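Local coordinates for putative cell filamentation protein (PDB 4N67) that probably transfers AMP from ATP to target proteins as a Fic-domain effector of Bartonella quintana, and holds ADP in its nucleotide pocket, at residues R43-F48 with W67-K72; K185-Y190 with K205-D210. The protein carries 2 engineered substitutions. All coordinates share one frame; numbering follows the deposited sequence. Where two conformers were deposited one is given.

In the fold
Both contacts join parts of the Fic-domain structure, and they follow one another along the chain, with interaction 1 wholly earlier in the sequence. In interaction 1 the C-terminal end of helix 30-48 lies against helix 59-70 and the loop that follows it; in interaction 2 helix 185-198 meets helix 202-211. Their centres are 23 Å apart and their nearest atoms about 13 Å, so they do not touch. Interaction 2 supplies Met188 and Thr189 to the ADP pocket, whereas interaction 1 only comes near the site, the Leu69 side chain being about 7 Å from the bound magnesium ion and about 10 Å from ADP.

Interaction 1: R43-F48 with W67-K72. Engineered in segment 67-72: Lys72 (natural residue Asn).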
ATOM      1  N   ARG A  43     -10.324   6.108  -9.595  1.00 14.48           N
ATOM      2  CA  ARG A  43     -10.073   6.643 -10.915  1.00 14.93           C
ATOM      3  C   ARG A  43      -8.589   6.777 -11.217  1.00 14.12           C
ATOM      4  O   ARG A  43      -8.119   6.449 -12.310  1.00 13.81           O
ATOM      5  CB  ARG A  43     -10.826   7.986 -11.044  1.00 15.70           C
ATOM      6  CG  ARG A  43     -10.778   8.608 -12.424  1.00 16.78           C
ATOM      7  CD  ARG A  43     -11.677   9.842 -12.479  1.00 18.17           C
ATOM      8  NE  ARG A  43     -11.114  10.859 -11.626  1.00 18.80           N
ATOM      9  CZ  ARG A  43     -10.124  11.670 -11.967  1.00 19.50           C
ATOM     10  NH1 ARG A  43      -9.596  11.643 -13.178  1.00 20.60           N
ATOM     11  NH2 ARG A  43      -9.688  12.560 -11.078  1.00 20.12           N
ATOM     12  N   GLU A  44      -7.813   7.253 -10.233  1.00 14.13           N
ATOM     13  CA  GLU A  44      -6.379   7.355 -10.415  1.00 14.47           C
ATOM     14  C   GLU A  44      -5.766   5.985 -10.614  1.00 13.95           C
ATOM     15  O   GLU A  44      -4.821   5.857 -11.383  1.00 14.56           O
ATOM     16  CB  GLU A  44      -5.723   8.006  -9.215  1.00 15.17           C
ATOM     17  CG  GLU A  44      -6.130   9.456  -8.963  1.00 16.44           C
ATOM     18  CD  GLU A  44      -5.621  10.438  -9.974  1.00 19.49           C
ATOM     19  OE1 GLU A  44      -4.897  10.117 -10.950  1.00 20.19           O
ATOM     20  OE2 GLU A  44      -5.983  11.621  -9.774  1.00 23.21           O
ATOM     21  N   ALA A  45      -6.315   4.970  -9.952  1.00 13.33           N
ATOM     22  CA  ALA A  45      -5.801   3.602 -10.164  1.00 13.07           C
ATOM     23  C   ALA A  45      -6.071   3.102 -11.587  1.00 13.57           C
ATOM     24  O   ALA A  45      -5.197   2.507 -12.231  1.00 13.70           O
ATOM     25  CB  ALA A  45      -6.362   2.670  -9.120  1.00 12.65           C
ATOM     26  N   VAL A  46      -7.258   3.387 -12.129  1.00 14.00           N
ATOM     27  CA  VAL A  46      -7.563   3.008 -13.494  1.00 14.92           C
ATOM     28  C   VAL A  46      -6.528   3.640 -14.426  1.00 15.36           C
ATOM     29  O   VAL A  46      -5.980   2.989 -15.295  1.00 16.13           O
ATOM     30  CB  VAL A  46      -8.998   3.418 -13.911  1.00 15.60           C
ATOM     31  CG1 VAL A  46      -9.215   3.221 -15.393  1.00 16.58           C
ATOM     32  CG2 VAL A  46     -10.041   2.640 -13.101  1.00 15.94           C
ATOM     33  N   ASN A  47      -6.238   4.925 -14.214  1.00 15.95           N
ATOM     34  CA  ASN A  47      -5.339   5.632 -15.110  1.00 17.15           C
ATOM     35  C   ASN A  47      -3.888   5.182 -14.915  1.00 17.02           C
ATOM     36  O   ASN A  47      -3.139   5.043 -15.882  1.00 18.34           O
ATOM     37  CB  ASN A  47      -5.497   7.153 -14.921  1.00 17.83           C
ATOM     38  CG  ASN A  47      -6.890   7.663 -15.295  1.00 18.96           C
ATOM     39  OD1 ASN A  47      -7.680   6.979 -15.974  1.00 19.34           O
ATOM     40  ND2 ASN A  47      -7.206   8.882 -14.850  1.00 20.04           N
ATOM     41  N   PHE A  48      -3.507   4.910 -13.671  1.00 15.86           N
ATOM     42  CA  PHE A  48      -2.143   4.479 -13.350  1.00 15.78           C
ATOM     43  C   PHE A  48      -1.833   3.119 -13.934  1.00 16.38           C
ATOM     44  O   PHE A  48      -0.682   2.857 -14.318  1.00 16.40           O
ATOM     45  CB  PHE A  48      -1.879   4.478 -11.836  1.00 15.11           C
ATOM     46  CG  PHE A  48      -0.439   4.248 -11.468  1.00 14.63           C
ATOM     47  CD1 PHE A  48       0.472   5.288 -11.490  1.00 15.32           C
ATOM     48  CD2 PHE A  48       0.019   3.005 -11.094  1.00 14.37           C
ATOM     49  CE1 PHE A  48       1.788   5.084 -11.164  1.00 15.46           C
ATOM     50  CE2 PHE A  48       1.332   2.796 -10.756  1.00 15.02           C
ATOM     51  CZ  PHE A  48       2.226   3.831 -10.796  1.00 14.95           C
ATOM     52  N   TRP A  67       1.724   8.898  -4.313  1.00  9.52           N
ATOM     53  CA  TRP A  67       1.594  10.267  -4.830  1.00 10.02           C
ATOM     54  C   TRP A  67       0.542  10.291  -5.966  1.00 10.24           C
ATOM     55  O   TRP A  67      -0.342  11.139  -5.997  1.00 10.24           O
ATOM     56  CB  TRP A  67       2.924  10.809  -5.331  1.00 10.50           C
ATOM     57  CG  TRP A  67       2.793  12.225  -5.780  1.00 10.96           C
ATOM     58  CD1 TRP A  67       2.863  13.329  -4.976  1.00 12.56           C
ATOM     59  CD2 TRP A  67       2.530  12.680  -7.097  1.00 12.30           C
ATOM     60  NE1 TRP A  67       2.661  14.472  -5.761  1.00 12.83           N
ATOM     61  CE2 TRP A  67       2.454  14.090  -7.050  1.00 12.40           C
ATOM     62  CE3 TRP A  67       2.334  12.031  -8.319  1.00 13.17           C
ATOM     63  CZ2 TRP A  67       2.195  14.876  -8.185  1.00 13.93           C
ATOM     64  CZ3 TRP A  67       2.051  12.853  -9.486  1.00 14.30           C
ATOM     65  CH2 TRP A  67       1.999  14.234  -9.379  1.00 14.35           C
ATOM     66  N   CYS A  68       0.626   9.363  -6.913  0.60  9.88           N
ATOM     67  CA  CYS A  68      -0.317   9.368  -8.036  0.60 10.39           C
ATOM     68  C   CYS A  68      -1.739   9.189  -7.521  0.60 10.67           C
ATOM     69  O   CYS A  68      -2.659   9.906  -7.932  0.60 11.10           O
ATOM     70  CB  CYS A  68       0.054   8.289  -9.047  0.60 10.19           C
ATOM     71  SG  CYS A  68       1.583   8.618  -9.954  0.60 10.55           S
ATOM     72  N   LEU A  69      -1.922   8.250  -6.608  1.00 10.69           N
ATOM     73  CA  LEU A  69      -3.278   7.973  -6.115  1.00 10.74           C
ATOM     74  C   LEU A  69      -3.837   9.103  -5.258  1.00 10.85           C
ATOM     75  O   LEU A  69      -5.045   9.352  -5.306  1.00 11.54           O
ATOM     76  CB  LEU A  69      -3.345   6.642  -5.318  1.00 11.27           C
ATOM     77  CG  LEU A  69      -2.974   5.385  -6.097  1.00 11.86           C
ATOM     78  CD1 LEU A  69      -3.052   4.161  -5.197  1.00 12.10           C
ATOM     79  CD2 LEU A  69      -3.807   5.178  -7.355  1.00 12.94           C
ATOM     80  N   PHE A  70      -2.992   9.801  -4.502  1.00 10.03           N
ATOM     81  CA  PHE A  70      -3.465  10.690  -3.467  1.00 10.61           C
ATOM     82  C   PHE A  70      -3.122  12.159  -3.612  1.00 10.48           C
ATOM     83  O   PHE A  70      -3.601  12.964  -2.805  1.00 10.77           O
ATOM     84  CB  PHE A  70      -3.022  10.212  -2.081  1.00 10.83           C
ATOM     85  CG  PHE A  70      -3.700   8.962  -1.640  1.00 11.17           C
ATOM     86  CD1 PHE A  70      -4.932   9.039  -1.043  1.00 11.56           C
ATOM     87  CD2 PHE A  70      -3.129   7.710  -1.852  1.00 11.53           C
ATOM     88  CE1 PHE A  70      -5.599   7.887  -0.643  1.00 12.04           C
ATOM     89  CE2 PHE A  70      -3.806   6.565  -1.467  1.00 12.07           C
ATOM     90  CZ  PHE A  70      -5.047   6.658  -0.888  1.00 12.27           C
ATOM     91  N   HIS A  71      -2.336  12.556  -4.595  1.00 10.79           N
ATOM     92  CA  HIS A  71      -1.894  13.947  -4.623  1.00 11.74           C
ATOM     93  C   HIS A  71      -2.996  14.975  -4.809  1.00 11.87           C
ATOM     94  O   HIS A  71      -2.828  16.106  -4.386  1.00 12.31           O
ATOM     95  CB  HIS A  71      -0.757  14.214  -5.590  1.00 12.61           C
ATOM     96  CG  HIS A  71      -1.179  14.348  -6.989  1.00 14.53           C
ATOM     97  ND1 HIS A  71      -1.420  13.283  -7.831  1.00 16.41           N
ATOM     98  CD2 HIS A  71      -1.353  15.467  -7.737  1.00 16.28           C
ATOM     99  CE1 HIS A  71      -1.752  13.739  -9.026  1.00 17.42           C
ATOM    100  NE2 HIS A  71      -1.709  15.056  -8.992  1.00 18.54           N
ATOM    101  N   LYS A  72      -4.114  14.600  -5.424  1.00 11.70           N
ATOM    102  CA  LYS A  72      -5.219  15.559  -5.535  1.00 12.59           C
ATOM    103  C   LYS A  72      -6.023  15.648  -4.238  1.00 12.03           C
ATOM    104  O   LYS A  72      -6.820  16.566  -4.077  1.00 11.71           O
ATOM    105  CB  LYS A  72      -6.126  15.225  -6.719  1.00 14.59           C
ATOM    106  CG  LYS A  72      -5.339  15.342  -8.014  1.00 16.69           C
ATOM    107  CD  LYS A  72      -6.116  14.998  -9.254  1.00 20.23           C
ATOM    108  CE  LYS A  72      -5.162  14.657 -10.403  1.00 22.23           C
ATOM    109  NZ  LYS A  72      -5.720  13.741 -11.441  1.00 23.60           N
TER
HETATM  110  O   HOH W   1      -4.438  12.150  -7.019  1.00 20.78           O
HETATM  111  O   HOH W   2      -2.299  11.091 -10.672  1.00 35.56           O
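Glu44 and the engineered Lys72 meet where helix 30-48 packs on helix 59-70 and the loop that follows it, a contact of the Fic-domain structure with a polar side and an apolar one. The Glu44 chain folds at its second torsion (chi2 -70°), which lays CG against the carbonyl oxygens of Cys68 and Leu69 and leaves the carboxylate beside Lys72. Lys72, extended beyond CG, crosses the glutamate at a slant, and Lys72 NZ bonds to Glu44 OE2 at 2.7 Å on the syn lone pair, forming a salt bridge. Two waters lie between the carboxylate and Cys68 O; water 2 is 2.8 Å from Glu44 OE1, and water 1 accepts from Lys72 N and is only weakly placed for Glu44 OE2, though the waters have too few protons for every acceptor in reach. Arg43 NH2 comes within 4.2 Å of Lys72 NZ, a like-charge approach probably eased by Glu44 and by Glu40, the salt-bridge partner of Arg43. On the apolar side Leu69 CD2 packs 4.0 Å from Ala45 CB. Met165 of helix 164-174 touches both Ala45 and Phe48. At the far end the sulfur of Cys68 meets the Phe48 ring obliquely, with Cys68 SG 3.7 Å from Phe48 CE1.

Interaction 2: K185-Y190 with K205-D210; sequences KERMTY and KDLFED. With ADP (adenosine-5'-diphosphate), chain B.
Segments 185-190 and 205-210, taken from helices 185-198 and 202-211, run roughly antiparallel, their axes inclined at 141° and 10.5 Å apart at closest approach; the nearest CA atoms, those of Met188 and Leu207, are 7.6 Å apart. Across this wide spacing Arg187 and Leu207 do most of the reaching. Arg187 leaves its helix with CG anti to the backbone N (chi1 -173°) and runs extended to NE, so that the guanidinium arrives beside the neighbouring helix. Arg187 NH1 and NH2 both grip a single oxygen, Asp210 OD2, end-on in a salt bridge, the shorter bond, from Arg187 NH2, being 2.8 Å. The oxygen lies almost in the guanidinium plane and is approached on its anti side, with the carboxylate plane turned 67° from the guanidinium. Arg187 NH2 also passes 3.5 Å from Leu207 CA. Within the Fic-domain structure helix 185-198 thus meets helix 202-211 and also contributes Met188 and Thr189 to the ADP pocket. Leu207 crosses Met188 at about a right angle, Leu207 CD1 lying 3.8 Å from Met188 CE. The bent Met188 chain also packs on Phe146 of helix 135-152 and on Met204. On the ligand side, Met188 O lies 3.7 Å from the ribose O2' of ADP, and Ser192 of the same helix hydrogen-bonds to ADP. Thr189 OG1 bonds within its own helix to Lys185 O at 2.9 Å, from above the carbonyl plane.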
ATOM      1  N   LYS A 185     -13.148  -6.777   0.477  1.00 31.47           N
ATOM      2  CA  LYS A 185     -12.330  -6.089   1.474  1.00 30.15           C
ATOM      3  C   LYS A 185     -12.187  -6.931   2.737  1.00 30.87           C
ATOM      4  O   LYS A 185     -11.116  -6.999   3.332  1.00 29.91           O
ATOM      5  CB  LYS A 185     -12.975  -4.747   1.841  1.00 31.89           C
ATOM      6  N   GLU A 186     -13.274  -7.565   3.152  1.00 30.46           N
ATOM      7  CA  GLU A 186     -13.279  -8.338   4.379  1.00 32.26           C
ATOM      8  C   GLU A 186     -12.272  -9.467   4.304  1.00 29.19           C
ATOM      9  O   GLU A 186     -11.576  -9.740   5.269  1.00 28.60           O
ATOM     10  CB  GLU A 186     -14.681  -8.891   4.691  1.00 35.77           C
ATOM     11  CG  GLU A 186     -15.734  -7.829   5.023  1.00 39.52           C
ATOM     12  CD  GLU A 186     -16.067  -6.913   3.845  1.00 42.03           C
ATOM     13  OE1 GLU A 186     -16.172  -7.419   2.712  1.00 43.69           O
ATOM     14  OE2 GLU A 186     -16.230  -5.683   4.043  1.00 45.75           O
ATOM     15  N   ARG A 187     -12.198 -10.142   3.151  1.00 28.13           N
ATOM     16  CA  ARG A 187     -11.248 -11.212   2.983  1.00 26.49           C
ATOM     17  C   ARG A 187      -9.802 -10.692   3.037  1.00 23.14           C
ATOM     18  O   ARG A 187      -8.931 -11.350   3.611  1.00 22.52           O
ATOM     19  CB  ARG A 187     -11.452 -11.915   1.653  1.00 26.84           C
ATOM     20  CG  ARG A 187     -10.560 -13.138   1.563  1.00 27.91           C
ATOM     21  CD  ARG A 187     -10.873 -14.074   0.429  1.00 29.26           C
ATOM     22  NE  ARG A 187      -9.828 -15.088   0.419  1.00 28.78           N
ATOM     23  CZ  ARG A 187      -9.611 -15.946  -0.555  1.00 28.80           C
ATOM     24  NH1 ARG A 187     -10.391 -15.970  -1.628  1.00 29.90           N
ATOM     25  NH2 ARG A 187      -8.618 -16.800  -0.431  1.00 29.53           N
ATOM     26  N   MET A 188      -9.562  -9.558   2.402  1.00 23.23           N
ATOM     27  CA  MET A 188      -8.240  -8.916   2.451  1.00 22.71           C
ATOM     28  C   MET A 188      -7.871  -8.551   3.892  1.00 22.09           C
ATOM     29  O   MET A 188      -6.781  -8.853   4.364  1.00 20.67           O
ATOM     30  CB  MET A 188      -8.235  -7.665   1.565  1.00 22.95           C
ATOM     31  CG  MET A 188      -6.944  -6.858   1.508  1.00 23.26           C
ATOM     32  SD  MET A 188      -5.686  -7.618   0.477  1.00 25.29           S
ATOM     33  CE  MET A 188      -4.830  -8.547   1.723  1.00 22.09           C
ATOM     34  N   THR A 189      -8.792  -7.898   4.594  1.00 22.59           N
ATOM     35  CA  THR A 189      -8.583  -7.571   6.002  1.00 22.45           C
ATOM     36  C   THR A 189      -8.286  -8.788   6.861  1.00 22.60           C
ATOM     37  O   THR A 189      -7.328  -8.788   7.640  1.00 22.85           O
ATOM     38  CB  THR A 189      -9.809  -6.799   6.536  1.00 23.47           C
ATOM     39  OG1 THR A 189     -10.031  -5.674   5.692  1.00 23.55           O
ATOM     40  CG2 THR A 189      -9.595  -6.319   7.946  1.00 23.89           C
ATOM     41  N   TYR A 190      -9.097  -9.844   6.718  1.00 22.55           N
ATOM     42  CA  TYR A 190      -8.884 -11.076   7.434  1.00 24.15           C
ATOM     43  C   TYR A 190      -7.488 -11.607   7.186  1.00 22.94           C
ATOM     44  O   TYR A 190      -6.779 -11.974   8.116  1.00 23.20           O
ATOM     45  CB  TYR A 190      -9.959 -12.137   7.083  1.00 26.81           C
ATOM     46  CG  TYR A 190      -9.668 -13.507   7.676  1.00 29.49           C
ATOM     47  CD1 TYR A 190      -9.856 -13.756   9.045  1.00 32.24           C
ATOM     48  CD2 TYR A 190      -9.197 -14.552   6.889  1.00 31.01           C
ATOM     49  CE1 TYR A 190      -9.568 -14.994   9.592  1.00 34.48           C
ATOM     50  CE2 TYR A 190      -8.910 -15.793   7.435  1.00 33.39           C
ATOM     51  CZ  TYR A 190      -9.102 -16.008   8.785  1.00 35.19           C
ATOM     52  OH  TYR A 190      -8.829 -17.246   9.324  1.00 41.13           O
ATOM     53  N   LYS A 205      -1.459 -16.318   1.513  1.00 21.60           N
ATOM     54  CA  LYS A 205      -1.034 -17.176   0.407  1.00 22.59           C
ATOM     55  C   LYS A 205      -2.243 -17.627  -0.414  1.00 22.64           C
ATOM     56  O   LYS A 205      -2.240 -17.538  -1.635  1.00 21.58           O
ATOM     57  CB  LYS A 205      -0.249 -18.367   0.943  1.00 25.51           C
ATOM     58  CG  LYS A 205       0.127 -19.393  -0.116  1.00 28.18           C
ATOM     59  CD  LYS A 205       0.725 -20.641   0.505  1.00 31.37           C
ATOM     60  CE  LYS A 205      -0.287 -21.456   1.286  1.00 33.03           C
ATOM     61  NZ  LYS A 205      -0.903 -22.611   0.567  1.00 35.26           N
ATOM     62  N   ASP A 206      -3.305 -18.050   0.261  1.00 23.57           N
ATOM     63  CA  ASP A 206      -4.501 -18.531  -0.420  1.00 24.51           C
ATOM     64  C   ASP A 206      -5.157 -17.412  -1.226  1.00 22.78           C
ATOM     65  O   ASP A 206      -5.685 -17.633  -2.317  1.00 22.36           O
ATOM     66  CB  ASP A 206      -5.506 -19.092   0.597  1.00 26.79           C
ATOM     67  CG  ASP A 206      -5.047 -20.399   1.248  1.00 29.76           C
ATOM     68  OD1 ASP A 206      -4.042 -21.007   0.819  1.00 32.35           O
ATOM     69  OD2 ASP A 206      -5.717 -20.826   2.218  1.00 33.35           O
ATOM     70  N   LEU A 207      -5.185 -16.222  -0.631  1.00 21.22           N
ATOM     71  CA  LEU A 207      -5.727 -15.039  -1.264  1.00 19.99           C
ATOM     72  C   LEU A 207      -4.996 -14.776  -2.594  1.00 19.12           C
ATOM     73  O   LEU A 207      -5.625 -14.623  -3.633  1.00 18.80           O
ATOM     74  CB  LEU A 207      -5.604 -13.836  -0.305  1.00 19.81           C
ATOM     75  CG  LEU A 207      -6.233 -12.532  -0.802  1.00 19.41           C
ATOM     76  CD1 LEU A 207      -6.625 -11.645   0.398  1.00 19.46           C
ATOM     77  CD2 LEU A 207      -5.336 -11.784  -1.767  1.00 19.09           C
ATOM     78  N   PHE A 208      -3.675 -14.760  -2.549  1.00 18.49           N
ATOM     79  CA  PHE A 208      -2.909 -14.479  -3.773  1.00 17.56           C
ATOM     80  C   PHE A 208      -3.069 -15.589  -4.800  1.00 18.82           C
ATOM     81  O   PHE A 208      -3.210 -15.306  -5.962  1.00 18.77           O
ATOM     82  CB  PHE A 208      -1.439 -14.122  -3.486  1.00 17.00           C
ATOM     83  CG  PHE A 208      -1.253 -12.674  -3.134  1.00 15.72           C
ATOM     84  CD1 PHE A 208      -1.355 -12.220  -1.815  1.00 15.78           C
ATOM     85  CD2 PHE A 208      -1.056 -11.740  -4.138  1.00 15.16           C
ATOM     86  CE1 PHE A 208      -1.256 -10.875  -1.533  1.00 14.65           C
ATOM     87  CE2 PHE A 208      -0.940 -10.403  -3.852  1.00 14.96           C
ATOM     88  CZ  PHE A 208      -1.045  -9.971  -2.563  1.00 14.34           C
ATOM     89  N   GLU A 209      -3.107 -16.838  -4.370  1.00 19.95           N
ATOM     90  CA  GLU A 209      -3.457 -17.903  -5.319  1.00 21.07           C
ATOM     91  C   GLU A 209      -4.790 -17.642  -6.013  1.00 21.19           C
ATOM     92  O   GLU A 209      -4.923 -17.829  -7.240  1.00 21.71           O
ATOM     93  CB  GLU A 209      -3.487 -19.271  -4.647  1.00 23.21           C
ATOM     94  CG  GLU A 209      -2.141 -19.750  -4.144  1.00 25.24           C
ATOM     95  CD  GLU A 209      -2.189 -21.141  -3.520  1.00 28.97           C
ATOM     96  OE1 GLU A 209      -3.300 -21.703  -3.330  1.00 33.53           O
ATOM     97  OE2 GLU A 209      -1.101 -21.685  -3.229  1.00 30.84           O
ATOM     98  N   ASP A 210      -5.785 -17.238  -5.235  1.00 20.99           N
ATOM     99  CA  ASP A 210      -7.140 -17.100  -5.737  1.00 21.88           C
ATOM    100  C   ASP A 210      -7.354 -15.958  -6.707  1.00 20.68           C
ATOM    101  O   ASP A 210      -8.269 -16.025  -7.525  1.00 21.60           O
ATOM    102  CB  ASP A 210      -8.149 -16.987  -4.577  1.00 22.64           C
ATOM    103  CG  ASP A 210      -8.413 -18.322  -3.897  1.00 24.65           C
ATOM    104  OD1 ASP A 210      -8.058 -19.371  -4.466  1.00 26.04           O
ATOM    105  OD2 ASP A 210      -8.952 -18.291  -2.777  1.00 26.66           O
TER
HETATM  106  PB  ADP B 301      -5.152   2.959   5.596  1.00 25.53           P
HETATM  107  O1B ADP B 301      -5.317   3.395   7.061  1.00 28.42           O
HETATM  108  O2B ADP B 301      -3.707   2.875   5.245  1.00 22.47           O
HETATM  109  O3B ADP B 301      -5.942   3.807   4.596  1.00 25.37           O
HETATM  110  PA  ADP B 301      -6.111   0.301   4.781  1.00 28.49           P
HETATM  111  O1A ADP B 301      -7.577  -0.153   4.851  1.00 32.23           O
HETATM  112  O2A ADP B 301      -5.616   0.769   3.432  1.00 27.74           O
HETATM  113  O3A ADP B 301      -5.875   1.541   5.829  1.00 29.46           O
HETATM  114  O5' ADP B 301      -5.228  -0.872   5.387  1.00 27.55           O
HETATM  115  C5' ADP B 301      -3.822  -0.969   5.131  1.00 25.96           C
HETATM  116  C4' ADP B 301      -3.443  -2.446   5.147  1.00 26.56           C
HETATM  117  O4' ADP B 301      -3.487  -2.937   6.502  1.00 27.49           O
HETATM  118  C3' ADP B 301      -4.375  -3.313   4.305  1.00 25.72           C
HETATM  119  O3' ADP B 301      -3.616  -4.249   3.513  1.00 24.64           O
HETATM  120  C2' ADP B 301      -5.214  -4.033   5.344  1.00 26.11           C
HETATM  121  O2' ADP B 301      -5.719  -5.307   4.925  1.00 27.07           O
HETATM  122  C1' ADP B 301      -4.244  -4.164   6.483  1.00 27.55           C
HETATM  123  N9  ADP B 301      -4.860  -4.355   7.812  1.00 27.94           N
HETATM  124  C8  ADP B 301      -6.105  -4.047   8.226  1.00 29.57           C
HETATM  125  N7  ADP B 301      -6.208  -4.375   9.536  1.00 30.36           N
HETATM  126  C5  ADP B 301      -5.046  -4.886   9.961  1.00 30.15           C
HETATM  127  C6  ADP B 301      -4.492  -5.428  11.209  1.00 31.72           C
HETATM  128  N6  ADP B 301      -5.303  -5.450  12.310  1.00 33.77           N
HETATM  129  N1  ADP B 301      -3.221  -5.857  11.249  1.00 30.62           N
HETATM  130  C2  ADP B 301      -2.447  -5.800  10.130  1.00 30.37           C
HETATM  131  N3  ADP B 301      -2.907  -5.322   8.952  1.00 27.32           N
HETATM  132  C4  ADP B 301      -4.148  -4.861   8.808  1.00 27.43           C